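Local atomic coordinates of galactose-binding-like protein (Bacteroides thetaiotaomicron, PDB entry 7M1B), a protein that is a SusE-like protein with a galactose-binding-like domain that probably binds carbohydrate and may also take part in its degradation. Residues S240-H245 against M371-F376; S273-M278 against T335-G340; E293-S298 against G305-W310; T311-C316 against D348-R353. All coordinates share one frame; numbering follows the deposited sequence.

In the fold
Following the chain, contact 1 opens first, at 240-245, and closes last, at 371-376. It therefore encloses the other three. Contact 2 opens at 273-278. Contact 3 opens at 293-298 and closes at 305-310, a short loop within the larger loops of contacts 1 and 2. Contact 4 then opens at 311-316, contact 2 closes at 335-340, and contact 4 closes at 348-353, so contacts 2 and 4 cross. Contacts 1 and 2 touch where strands 256-274 and 370-380 pair. Contacts 3 and 4 touch where strands 292-297 and 311-317 pair. The centres of contacts 2 and 3 are about 27 Å apart, yet all four contacts reach one antiparallel sheet.

Contact 1 (S240-H245 against M371-F376); sequences SWNYAH and MQQLWF. With EDO (1,2-ethanediol), chain B.
S240 packs against Q372 in the galactose-binding-like beta fold, where the loop before the short strand 244-245 meets strand 370-380. The CB of S240 lies 3.6 Å from Q372 NE2. Its OG accepts from the backbone N of N242, forming an ST turn, and is also bonded to D235. One water donates to the carbonyls of S240 and N242 and accepts from Q372 NE2 at 3.0 Å. Q372 reaches that water because CG is anti to its backbone N (chi1 -175°) and the chain runs straight on. Its OE1 is held by the backbone N of G237. N242 follows. Its ND2 makes a weak, bent bond of 2.9 Å to Q372 O, and a further bond to S230 O. Q373 NE2 donates to the same Q372 O at 3.0 Å. Q373 OE1 is held by the backbone N of G234. The amides of N242 and Q373 are turned 59° apart, and N233 bonds to both. Q372 and Q373 together face W274, a classic beta bulge. Y243 brings its CA to M371 O, a CH...O contact of 3.1 Å, while its OH bonds to A224 O. A244 and M371 form an antiparallel hydrogen-bonded pair, with A244 N 2.9 Å from M371 O. Last, H245 makes a weak bond to a bound 1,2-ethanediol, its NE2 3.1 Å from O2.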
# COMPACT_ATOMS: atom_id res chain seq x y z
N SER A 240 4.06 4.33 -24.83
CA SER A 240 5.09 3.37 -24.46
C SER A 240 4.73 1.95 -24.89
O SER A 240 3.54 1.54 -24.77
CB SER A 240 5.26 3.42 -22.98
OG SER A 240 6.21 2.44 -22.54
N TRP A 241 5.77 1.24 -25.32
CA TRP A 241 5.66 -0.22 -25.62
C TRP A 241 6.21 -1.05 -24.45
O TRP A 241 6.41 -2.29 -24.56
CB TRP A 241 6.38 -0.57 -26.96
CG TRP A 241 5.35 -0.87 -28.03
CD1 TRP A 241 5.08 -2.11 -28.58
CD2 TRP A 241 4.43 0.05 -28.66
NE1 TRP A 241 4.07 -1.98 -29.48
CE2 TRP A 241 3.62 -0.70 -29.52
CE3 TRP A 241 4.15 1.42 -28.48
CZ2 TRP A 241 2.64 -0.12 -30.32
CZ3 TRP A 241 3.13 2.00 -29.22
CH2 TRP A 241 2.38 1.21 -30.12
N ASN A 242 6.47 -0.43 -23.29
CA ASN A 242 7.07 -1.22 -22.20
C ASN A 242 6.01 -2.03 -21.43
O ASN A 242 4.83 -1.67 -21.39
CB ASN A 242 7.57 -0.21 -21.16
CG ASN A 242 8.43 -0.87 -20.09
OD1 ASN A 242 9.33 -1.63 -20.41
ND2 ASN A 242 8.04 -0.79 -18.83
N TYR A 243 6.44 -3.21 -20.93
CA TYR A 243 5.50 -3.94 -20.09
C TYR A 243 6.30 -5.06 -19.41
O TYR A 243 7.42 -5.35 -19.77
CB TYR A 243 4.46 -4.69 -20.97
CG TYR A 243 5.03 -5.44 -22.16
CD1 TYR A 243 5.64 -6.72 -22.03
CD2 TYR A 243 4.92 -4.91 -23.45
CE1 TYR A 243 6.19 -7.39 -23.13
CE2 TYR A 243 5.47 -5.56 -24.54
CZ TYR A 243 6.02 -6.83 -24.40
OH TYR A 243 6.56 -7.39 -25.50
N ALA A 244 5.70 -5.61 -18.34
CA ALA A 244 6.01 -6.99 -17.91
C ALA A 244 4.76 -7.81 -18.24
O ALA A 244 3.61 -7.40 -17.94
CB ALA A 244 6.30 -7.07 -16.42
N HIS A 245 4.94 -8.99 -18.82
CA HIS A 245 3.82 -9.72 -19.45
C HIS A 245 3.85 -11.16 -18.97
O HIS A 245 4.91 -11.79 -18.97
CB HIS A 245 4.07 -9.74 -20.98
CG HIS A 245 2.87 -10.08 -21.80
ND1 HIS A 245 2.21 -11.33 -21.74
CD2 HIS A 245 2.23 -9.38 -22.77
CE1 HIS A 245 1.20 -11.30 -22.61
NE2 HIS A 245 1.24 -10.16 -23.30
N MET A 371 1.37 -5.54 -17.09
CA MET A 371 1.37 -4.13 -16.60
C MET A 371 2.53 -3.36 -17.19
O MET A 371 3.42 -3.95 -17.74
CB MET A 371 1.44 -4.14 -15.08
CG MET A 371 0.03 -4.53 -14.47
SD MET A 371 -1.56 -3.59 -14.98
CE MET A 371 -1.28 -2.14 -13.97
N GLN A 372 2.56 -2.01 -16.97
CA GLN A 372 3.60 -1.22 -17.66
C GLN A 372 4.63 -0.73 -16.63
O GLN A 372 5.82 -0.62 -16.94
CB GLN A 372 2.98 0.04 -18.32
CG GLN A 372 3.93 0.88 -19.15
CD GLN A 372 3.13 2.05 -19.67
OE1 GLN A 372 2.96 3.09 -18.98
NE2 GLN A 372 2.66 1.96 -20.90
N GLN A 373 4.19 -0.32 -15.43
CA GLN A 373 5.12 0.41 -14.53
C GLN A 373 4.55 0.46 -13.12
O GLN A 373 3.33 0.60 -12.98
CB GLN A 373 5.38 1.83 -15.07
CG GLN A 373 6.63 2.48 -14.46
CD GLN A 373 8.00 2.13 -15.06
OE1 GLN A 373 9.01 2.53 -14.50
NE2 GLN A 373 8.08 1.15 -15.94
N LEU A 374 5.45 0.44 -12.09
CA LEU A 374 5.00 0.62 -10.69
C LEU A 374 6.04 1.50 -9.99
O LEU A 374 7.26 1.20 -10.12
CB LEU A 374 5.04 -0.70 -9.94
CG LEU A 374 4.03 -1.74 -10.39
CD1 LEU A 374 4.28 -3.04 -9.63
CD2 LEU A 374 2.62 -1.19 -10.10
N TRP A 375 5.61 2.67 -9.51
CA TRP A 375 6.52 3.50 -8.72
C TRP A 375 6.06 3.52 -7.27
O TRP A 375 4.91 3.82 -7.02
CB TRP A 375 6.54 4.93 -9.27
CG TRP A 375 7.23 5.10 -10.59
CD1 TRP A 375 7.78 4.11 -11.35
CD2 TRP A 375 7.32 6.34 -11.32
NE1 TRP A 375 8.27 4.67 -12.51
CE2 TRP A 375 7.99 6.03 -12.52
CE3 TRP A 375 6.98 7.70 -11.05
CZ2 TRP A 375 8.28 7.02 -13.48
CZ3 TRP A 375 7.30 8.64 -12.02
CH2 TRP A 375 7.94 8.33 -13.22
N PHE A 376 7.00 3.30 -6.33
CA PHE A 376 6.66 3.23 -4.89
C PHE A 376 7.22 4.48 -4.20
O PHE A 376 8.32 4.91 -4.53
CB PHE A 376 7.25 1.97 -4.27
CG PHE A 376 6.37 0.75 -4.47
CD1 PHE A 376 5.97 0.34 -5.71
CD2 PHE A 376 5.82 0.13 -3.34
CE1 PHE A 376 5.12 -0.76 -5.80
CE2 PHE A 376 4.99 -0.98 -3.45
CZ PHE A 376 4.53 -1.31 -4.69
C1 EDO B . 3.31 -7.84 -27.20
O1 EDO B . 2.50 -6.83 -27.81
C2 EDO B . 2.71 -8.27 -25.91
O2 EDO B . 1.25 -8.35 -25.84
O HOH W 1 2.94 -0.30 -22.82

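Contact 2 (S273-M278 against T335-G340); sequences SWQRSM and TYASKG. With EDO (1,2-ethanediol), chain B.
The indole of W274 carries G340 on one face and S338 at its edge. This is where the end of strand 256-274 meets the C-terminal end of helix 331-338 in the galactose-binding-like domain. G340 CA sits 3.5 Å from the centroid of the five-membered ring of W274, 19° off the ring normal, a CH-pi contact. S338 O lies near the ring plane, 3.3 Å from W274 NE1, and the bond is weak and bent (129°). The rings of H236 and W375 also meet this indole, W375 edge-to-face. With CG beside the backbone N (chi1 -72°), the indole is brought against the helix end. A serine in place of W274 would probably leave G340 CA without its aromatic partner and S338 O without its weak N-H donor.

G340 is the first residue to leave the helix, with positive phi, and its N is bonded to A337 O. A side chain here would run into W274 CE2 and the carbonyl of K339, so glycine fits the site. Q275 stands beside the helix, its NE2 4.2 Å from A337 CB. The amide of Q275 is held by Y284 N and E341. A water links the two backbones, accepting from Q275 N and donating to A337 O at 2.8 Å. Beyond the contact, the guanidinium of R276 has ethanediol at its edge: R276 NH1 donates to EDO O2 at 2.9 Å and, weakly, to M278 SD at 3.7 Å.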
# COMPACT_ATOMS: atom_id res chain seq x y z
N SER A 273 0.52 3.05 -10.39
CA SER A 273 0.50 1.85 -11.25
C SER A 273 0.07 2.30 -12.64
O SER A 273 -0.87 3.11 -12.81
CB SER A 273 -0.59 0.89 -10.70
OG SER A 273 -0.60 -0.25 -11.53
N TRP A 274 0.85 1.88 -13.67
CA TRP A 274 0.44 2.08 -15.05
C TRP A 274 0.15 0.78 -15.76
O TRP A 274 0.94 -0.15 -15.65
CB TRP A 274 1.55 2.77 -15.86
CG TRP A 274 1.71 4.22 -15.50
CD1 TRP A 274 1.23 5.27 -16.23
CD2 TRP A 274 2.54 4.77 -14.47
NE1 TRP A 274 1.70 6.46 -15.73
CE2 TRP A 274 2.51 6.18 -14.64
CE3 TRP A 274 3.27 4.24 -13.39
CZ2 TRP A 274 3.17 7.06 -13.76
CZ3 TRP A 274 3.98 5.11 -12.57
CH2 TRP A 274 3.91 6.50 -12.74
N GLN A 275 -0.99 0.77 -16.50
CA GLN A 275 -1.34 -0.35 -17.35
C GLN A 275 -0.52 -0.31 -18.66
O GLN A 275 -0.12 0.77 -19.12
CB GLN A 275 -2.81 -0.26 -17.79
CG GLN A 275 -3.78 -0.48 -16.61
CD GLN A 275 -5.18 -0.15 -17.06
OE1 GLN A 275 -5.63 -0.57 -18.14
NE2 GLN A 275 -5.89 0.59 -16.22
N ARG A 276 -0.35 -1.49 -19.29
CA ARG A 276 0.30 -1.51 -20.62
C ARG A 276 -0.69 -0.81 -21.57
O ARG A 276 -1.92 -0.95 -21.48
CB ARG A 276 0.49 -3.00 -21.04
CG ARG A 276 0.93 -3.18 -22.49
CD ARG A 276 -0.25 -3.36 -23.43
NE ARG A 276 -0.97 -4.64 -23.13
CZ ARG A 276 -0.70 -5.82 -23.75
NH1 ARG A 276 0.22 -5.88 -24.75
NH2 ARG A 276 -1.34 -6.87 -23.33
N SER A 277 -0.14 -0.06 -22.54
CA SER A 277 -0.92 0.91 -23.28
C SER A 277 -0.78 0.73 -24.79
O SER A 277 -1.80 0.52 -25.45
CB SER A 277 -0.52 2.29 -22.83
OG SER A 277 0.89 2.43 -23.11
N MET A 278 0.44 0.89 -25.37
CA MET A 278 0.70 0.74 -26.79
C MET A 278 -0.24 1.63 -27.60
O MET A 278 -0.82 1.22 -28.62
CB MET A 278 0.58 -0.74 -27.21
CG MET A 278 1.64 -1.56 -26.52
SD MET A 278 1.49 -3.24 -26.96
CE MET A 278 2.75 -3.84 -25.98
N THR A 335 -6.89 8.98 -21.03
CA THR A 335 -6.14 9.99 -20.33
C THR A 335 -5.86 9.55 -18.89
O THR A 335 -4.72 9.71 -18.40
CB THR A 335 -6.90 11.33 -20.42
OG1 THR A 335 -7.06 11.64 -21.80
CG2 THR A 335 -6.18 12.48 -19.73
N TYR A 336 -6.91 9.17 -18.16
CA TYR A 336 -6.77 8.75 -16.77
C TYR A 336 -5.71 7.65 -16.61
O TYR A 336 -4.84 7.72 -15.73
CB TYR A 336 -8.13 8.34 -16.20
CG TYR A 336 -8.18 7.80 -14.78
CD1 TYR A 336 -8.22 8.64 -13.68
CD2 TYR A 336 -8.09 6.43 -14.56
CE1 TYR A 336 -8.29 8.11 -12.38
CE2 TYR A 336 -8.19 5.88 -13.29
CZ TYR A 336 -8.21 6.73 -12.19
OH TYR A 336 -8.28 6.14 -10.95
N ALA A 337 -5.83 6.57 -17.39
CA ALA A 337 -4.88 5.50 -17.18
C ALA A 337 -3.47 5.93 -17.55
O ALA A 337 -2.52 5.49 -16.89
CB ALA A 337 -5.30 4.32 -18.06
N SER A 338 -3.33 6.75 -18.61
CA SER A 338 -1.98 7.08 -19.05
C SER A 338 -1.24 7.94 -17.99
O SER A 338 0.00 8.02 -18.05
CB SER A 338 -2.04 7.79 -20.41
OG SER A 338 -2.54 9.17 -20.23
N LYS A 339 -1.98 8.66 -17.12
CA LYS A 339 -1.38 9.51 -16.10
C LYS A 339 -0.93 8.74 -14.84
O LYS A 339 -0.19 9.26 -13.98
CB LYS A 339 -2.36 10.64 -15.78
CG LYS A 339 -3.36 10.30 -14.66
CD LYS A 339 -3.89 11.54 -13.91
CE LYS A 339 -5.26 12.00 -14.36
NZ LYS A 339 -5.60 13.36 -13.87
N GLY A 340 -1.25 7.44 -14.76
CA GLY A 340 -0.83 6.64 -13.61
C GLY A 340 -1.95 6.63 -12.56
O GLY A 340 -2.51 7.66 -12.17
C1 EDO B . 3.31 -7.84 -27.20
O1 EDO B . 2.50 -6.83 -27.81
C2 EDO B . 2.71 -8.27 -25.91
O2 EDO B . 1.25 -8.35 -25.84
O HOH W 2 -2.85 2.82 -15.96

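Contact 3 (E293-S298 against G305-W310); sequences EVWGRS and GSWDGW
R297 and W310 mark the closest backbone approach, with their CA atoms 5.3 Å apart. The first lies on strand 292-297, the second at the end of a type II turn from W307 to W310, closed by W310 N on W307 O. G309 takes the positive phi of this turn, and a side chain there would hit R297 NH2. Overlapping the start of the turn, S306 OG accepts from D308 N, an ST turn.

W307 sets its edge on the face of W295, its CZ3 3.4 Å from W295 CG, with the planes at 67°. W295 NE1 is bonded to E293 OE1 at 2.8 Å. R297 lies across the face of W310: its CD is 3.6 Å from the centroid of the five-membered ring, and CZ makes a cation-pi contact. The guanidinium stands at 88° to the ring. G309 O lies over one guanidinium face, NH1 bonds weakly to D308 O, and NH2 forms a salt bridge with D299. Were W310 a leucine, R297 CD and the guanidinium would probably lose the ring face they lie on. Strand 292-297, this loop and strand 311-317 make a beta hairpin with a long connection.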
# COMPACT_ATOMS: atom_id res chain seq x y z
N GLU A 293 -4.46 -7.11 -3.92
CA GLU A 293 -3.88 -6.73 -2.67
C GLU A 293 -2.38 -6.61 -2.82
O GLU A 293 -1.78 -7.36 -3.56
CB GLU A 293 -4.18 -7.73 -1.57
CG GLU A 293 -5.70 -7.94 -1.42
CD GLU A 293 -6.06 -9.12 -0.55
OE1 GLU A 293 -5.17 -10.02 -0.31
OE2 GLU A 293 -7.29 -9.23 -0.25
N VAL A 294 -1.80 -5.68 -2.04
CA VAL A 294 -0.35 -5.60 -1.95
C VAL A 294 0.07 -6.12 -0.58
O VAL A 294 -0.53 -5.69 0.42
CB VAL A 294 0.13 -4.14 -2.11
CG1 VAL A 294 1.67 -4.16 -2.07
CG2 VAL A 294 -0.33 -3.60 -3.49
N TRP A 295 0.99 -7.10 -0.55
CA TRP A 295 1.49 -7.68 0.68
C TRP A 295 2.97 -7.41 0.78
O TRP A 295 3.67 -7.17 -0.24
CB TRP A 295 1.25 -9.21 0.60
CG TRP A 295 -0.21 -9.59 0.76
CD1 TRP A 295 -1.25 -9.36 -0.12
CD2 TRP A 295 -0.79 -10.25 1.92
NE1 TRP A 295 -2.42 -9.87 0.39
CE2 TRP A 295 -2.16 -10.46 1.61
CE3 TRP A 295 -0.28 -10.83 3.08
CZ2 TRP A 295 -3.06 -11.05 2.52
CZ3 TRP A 295 -1.16 -11.42 3.99
CH2 TRP A 295 -2.52 -11.57 3.69
N GLY A 296 3.49 -7.49 2.00
CA GLY A 296 4.94 -7.25 2.10
C GLY A 296 5.58 -7.95 3.29
O GLY A 296 4.88 -8.34 4.24
N ARG A 297 6.93 -7.97 3.35
CA ARG A 297 7.67 -8.36 4.54
C ARG A 297 9.05 -7.73 4.51
O ARG A 297 9.59 -7.39 3.43
CB ARG A 297 7.75 -9.89 4.59
CG ARG A 297 8.50 -10.55 3.43
CD ARG A 297 8.34 -12.08 3.43
NE ARG A 297 8.93 -12.69 4.62
CZ ARG A 297 8.61 -13.91 5.04
NH1 ARG A 297 7.77 -14.67 4.34
NH2 ARG A 297 9.22 -14.38 6.13
N SER A 298 9.69 -7.63 5.69
CA SER A 298 11.02 -7.04 5.72
C SER A 298 12.13 -8.09 5.64
O SER A 298 13.25 -7.74 5.25
CB SER A 298 11.27 -6.16 6.92
OG SER A 298 10.97 -6.90 8.11
N GLY A 305 7.50 -19.89 -1.56
CA GLY A 305 6.44 -18.89 -1.74
C GLY A 305 5.29 -19.02 -0.73
O GLY A 305 4.21 -18.44 -0.94
N SER A 306 5.57 -19.70 0.37
CA SER A 306 4.53 -19.75 1.41
C SER A 306 4.13 -18.35 1.84
O SER A 306 4.96 -17.46 2.00
CB SER A 306 5.09 -20.50 2.60
OG SER A 306 4.19 -20.42 3.68
N TRP A 307 2.82 -18.18 2.16
CA TRP A 307 2.35 -16.87 2.60
C TRP A 307 2.63 -16.59 4.10
O TRP A 307 2.48 -15.45 4.57
CB TRP A 307 0.86 -16.80 2.29
CG TRP A 307 0.59 -16.48 0.85
CD1 TRP A 307 0.18 -17.31 -0.16
CD2 TRP A 307 0.59 -15.15 0.30
NE1 TRP A 307 -0.00 -16.59 -1.33
CE2 TRP A 307 0.22 -15.25 -1.08
CE3 TRP A 307 0.86 -13.89 0.85
CZ2 TRP A 307 0.07 -14.11 -1.87
CZ3 TRP A 307 0.77 -12.77 0.04
CH2 TRP A 307 0.35 -12.87 -1.30
N ASP A 308 3.15 -17.59 4.81
CA ASP A 308 3.56 -17.39 6.20
C ASP A 308 4.62 -16.29 6.25
O ASP A 308 5.58 -16.27 5.44
CB ASP A 308 4.17 -18.69 6.73
CG ASP A 308 3.12 -19.77 6.99
OD1 ASP A 308 1.88 -19.53 6.80
OD2 ASP A 308 3.54 -20.84 7.41
N GLY A 309 4.42 -15.31 7.14
CA GLY A 309 5.45 -14.29 7.32
C GLY A 309 5.19 -13.03 6.48
O GLY A 309 5.91 -12.03 6.61
N TRP A 310 4.15 -13.07 5.63
CA TRP A 310 3.75 -11.93 4.80
C TRP A 310 2.63 -11.16 5.49
O TRP A 310 1.75 -11.78 6.10
CB TRP A 310 3.28 -12.42 3.41
CG TRP A 310 4.43 -12.91 2.56
CD1 TRP A 310 4.91 -14.21 2.46
CD2 TRP A 310 5.14 -12.14 1.58
NE1 TRP A 310 5.94 -14.25 1.52
CE2 TRP A 310 6.09 -12.99 0.98
CE3 TRP A 310 5.08 -10.77 1.22
CZ2 TRP A 310 6.95 -12.52 -0.05
CZ3 TRP A 310 5.95 -10.32 0.25
CH2 TRP A 310 6.85 -11.18 -0.34
O HOH W 3 8.62 -17.25 6.56

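Contact 4 (T311-C316 against D348-R353); sequences TKLADC and DIPPVR
L313 carries the apolar contact, pressing its two methyls against I349 and V352 in the galactose-binding-like beta domain. L313 CD2 lies 3.9 Å from I349 CG2, and these two side chains cross at about a right angle. The other branch, L313 CD1, reaches V352 CG2 tip to tip, also at 3.9 Å. I349 sends CG2 on to the backbone, 3.8 Å from L313 CA. Its CG2 can do so because it stands beside the backbone N, with CG1 between N and the carbonyl carbon (chi1 56°). Beside this cluster, T311 CG2 meets the ring atom P350 CD at 4.0 Å.

Hydrogen bonds play no part between 311-316 and 348-353. The charged pair is local to the strand: K312 NZ forms a salt bridge with D315 OD1 at 2.9 Å, met on the syn side, and a long, weak ion pair with E293.

Strand 311-317 is bound by its backbone to strand 292-297, where L313 and A314 both face V294 in a classic beta bulge. L313 also touches F345. I349 O accepts from Q267 and V352 packs on L268, both in strand 256-274. I349 and V352, around the start of strand 352-362, thus touch strands 311-317 and 256-274.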
# COMPACT_ATOMS: atom_id res chain seq x y z
N THR A 311 2.63 -9.81 5.37
CA THR A 311 1.65 -8.89 5.97
C THR A 311 0.92 -8.16 4.85
O THR A 311 1.56 -7.70 3.86
CB THR A 311 2.33 -7.84 6.87
OG1 THR A 311 3.03 -8.55 7.89
CG2 THR A 311 1.36 -6.87 7.49
N LYS A 312 -0.40 -8.04 4.95
CA LYS A 312 -1.14 -7.28 3.97
C LYS A 312 -0.97 -5.78 4.18
O LYS A 312 -1.05 -5.25 5.33
CB LYS A 312 -2.62 -7.66 3.99
CG LYS A 312 -3.37 -7.16 2.76
CD LYS A 312 -4.80 -7.65 2.70
CE LYS A 312 -5.76 -6.62 3.20
NZ LYS A 312 -7.17 -7.09 3.02
N LEU A 313 -0.69 -5.09 3.05
CA LEU A 313 -0.42 -3.65 3.11
C LEU A 313 -1.47 -2.75 2.46
O LEU A 313 -1.50 -1.56 2.79
CB LEU A 313 0.91 -3.35 2.37
CG LEU A 313 2.09 -4.25 2.73
CD1 LEU A 313 3.31 -3.88 1.87
CD2 LEU A 313 2.49 -4.23 4.22
N ALA A 314 -2.28 -3.25 1.50
CA ALA A 314 -3.24 -2.40 0.78
C ALA A 314 -4.21 -3.29 0.04
O ALA A 314 -3.85 -4.41 -0.36
CB ALA A 314 -2.52 -1.52 -0.24
N ASP A 315 -5.46 -2.81 -0.03
CA ASP A 315 -6.46 -3.33 -0.95
C ASP A 315 -6.59 -2.28 -2.03
O ASP A 315 -6.68 -1.05 -1.74
CB ASP A 315 -7.81 -3.47 -0.25
CG ASP A 315 -7.80 -4.52 0.84
OD1 ASP A 315 -7.55 -5.71 0.54
OD2 ASP A 315 -8.14 -4.15 1.96
N CYS A 316 -6.65 -2.76 -3.27
CA CYS A 316 -6.57 -1.84 -4.37
C CYS A 316 -7.59 -2.18 -5.44
O CYS A 316 -7.71 -3.37 -5.80
CB CYS A 316 -5.20 -1.90 -5.04
SG CYS A 316 -3.80 -1.58 -3.93
N ASP A 348 -1.00 1.41 9.38
CA ASP A 348 -0.62 0.47 10.42
C ASP A 348 0.16 -0.68 9.77
O ASP A 348 -0.24 -1.83 9.84
CB ASP A 348 -1.87 0.07 11.20
CG ASP A 348 -2.97 -0.47 10.30
OD1 ASP A 348 -3.03 -0.08 9.09
OD2 ASP A 348 -3.75 -1.31 10.78
N ILE A 349 1.18 -0.36 8.97
CA ILE A 349 1.90 -1.44 8.32
C ILE A 349 3.34 -1.33 8.83
O ILE A 349 3.74 -0.24 9.24
CB ILE A 349 1.81 -1.37 6.77
CG1 ILE A 349 2.31 -0.00 6.26
CG2 ILE A 349 0.39 -1.71 6.27
CD1 ILE A 349 2.53 0.10 4.74
N PRO A 350 4.12 -2.43 8.86
CA PRO A 350 5.50 -2.42 9.31
C PRO A 350 6.34 -1.94 8.12
O PRO A 350 5.85 -1.97 6.98
CB PRO A 350 5.80 -3.92 9.57
CG PRO A 350 4.84 -4.69 8.69
CD PRO A 350 3.67 -3.78 8.42
N PRO A 351 7.63 -1.59 8.33
CA PRO A 351 8.56 -1.39 7.22
C PRO A 351 8.64 -2.71 6.47
O PRO A 351 8.59 -3.78 7.08
CB PRO A 351 9.91 -1.17 7.94
CG PRO A 351 9.49 -0.57 9.29
CD PRO A 351 8.29 -1.42 9.65
N VAL A 352 8.84 -2.63 5.15
CA VAL A 352 8.90 -3.86 4.32
C VAL A 352 9.98 -3.66 3.24
O VAL A 352 10.41 -2.51 3.00
CB VAL A 352 7.57 -4.26 3.66
CG1 VAL A 352 6.56 -4.73 4.71
CG2 VAL A 352 6.99 -3.11 2.86
N ARG A 353 10.41 -4.78 2.65
CA ARG A 353 11.39 -4.75 1.55
C ARG A 353 10.84 -5.60 0.40
O ARG A 353 11.00 -5.19 -0.75
CB ARG A 353 12.71 -5.37 2.02
CG ARG A 353 13.69 -5.58 0.87
CD ARG A 353 15.09 -5.93 1.35
NE ARG A 353 15.93 -6.20 0.18
CZ ARG A 353 17.25 -6.16 0.13
NH1 ARG A 353 17.97 -5.65 1.14
NH2 ARG A 353 17.80 -6.45 -1.04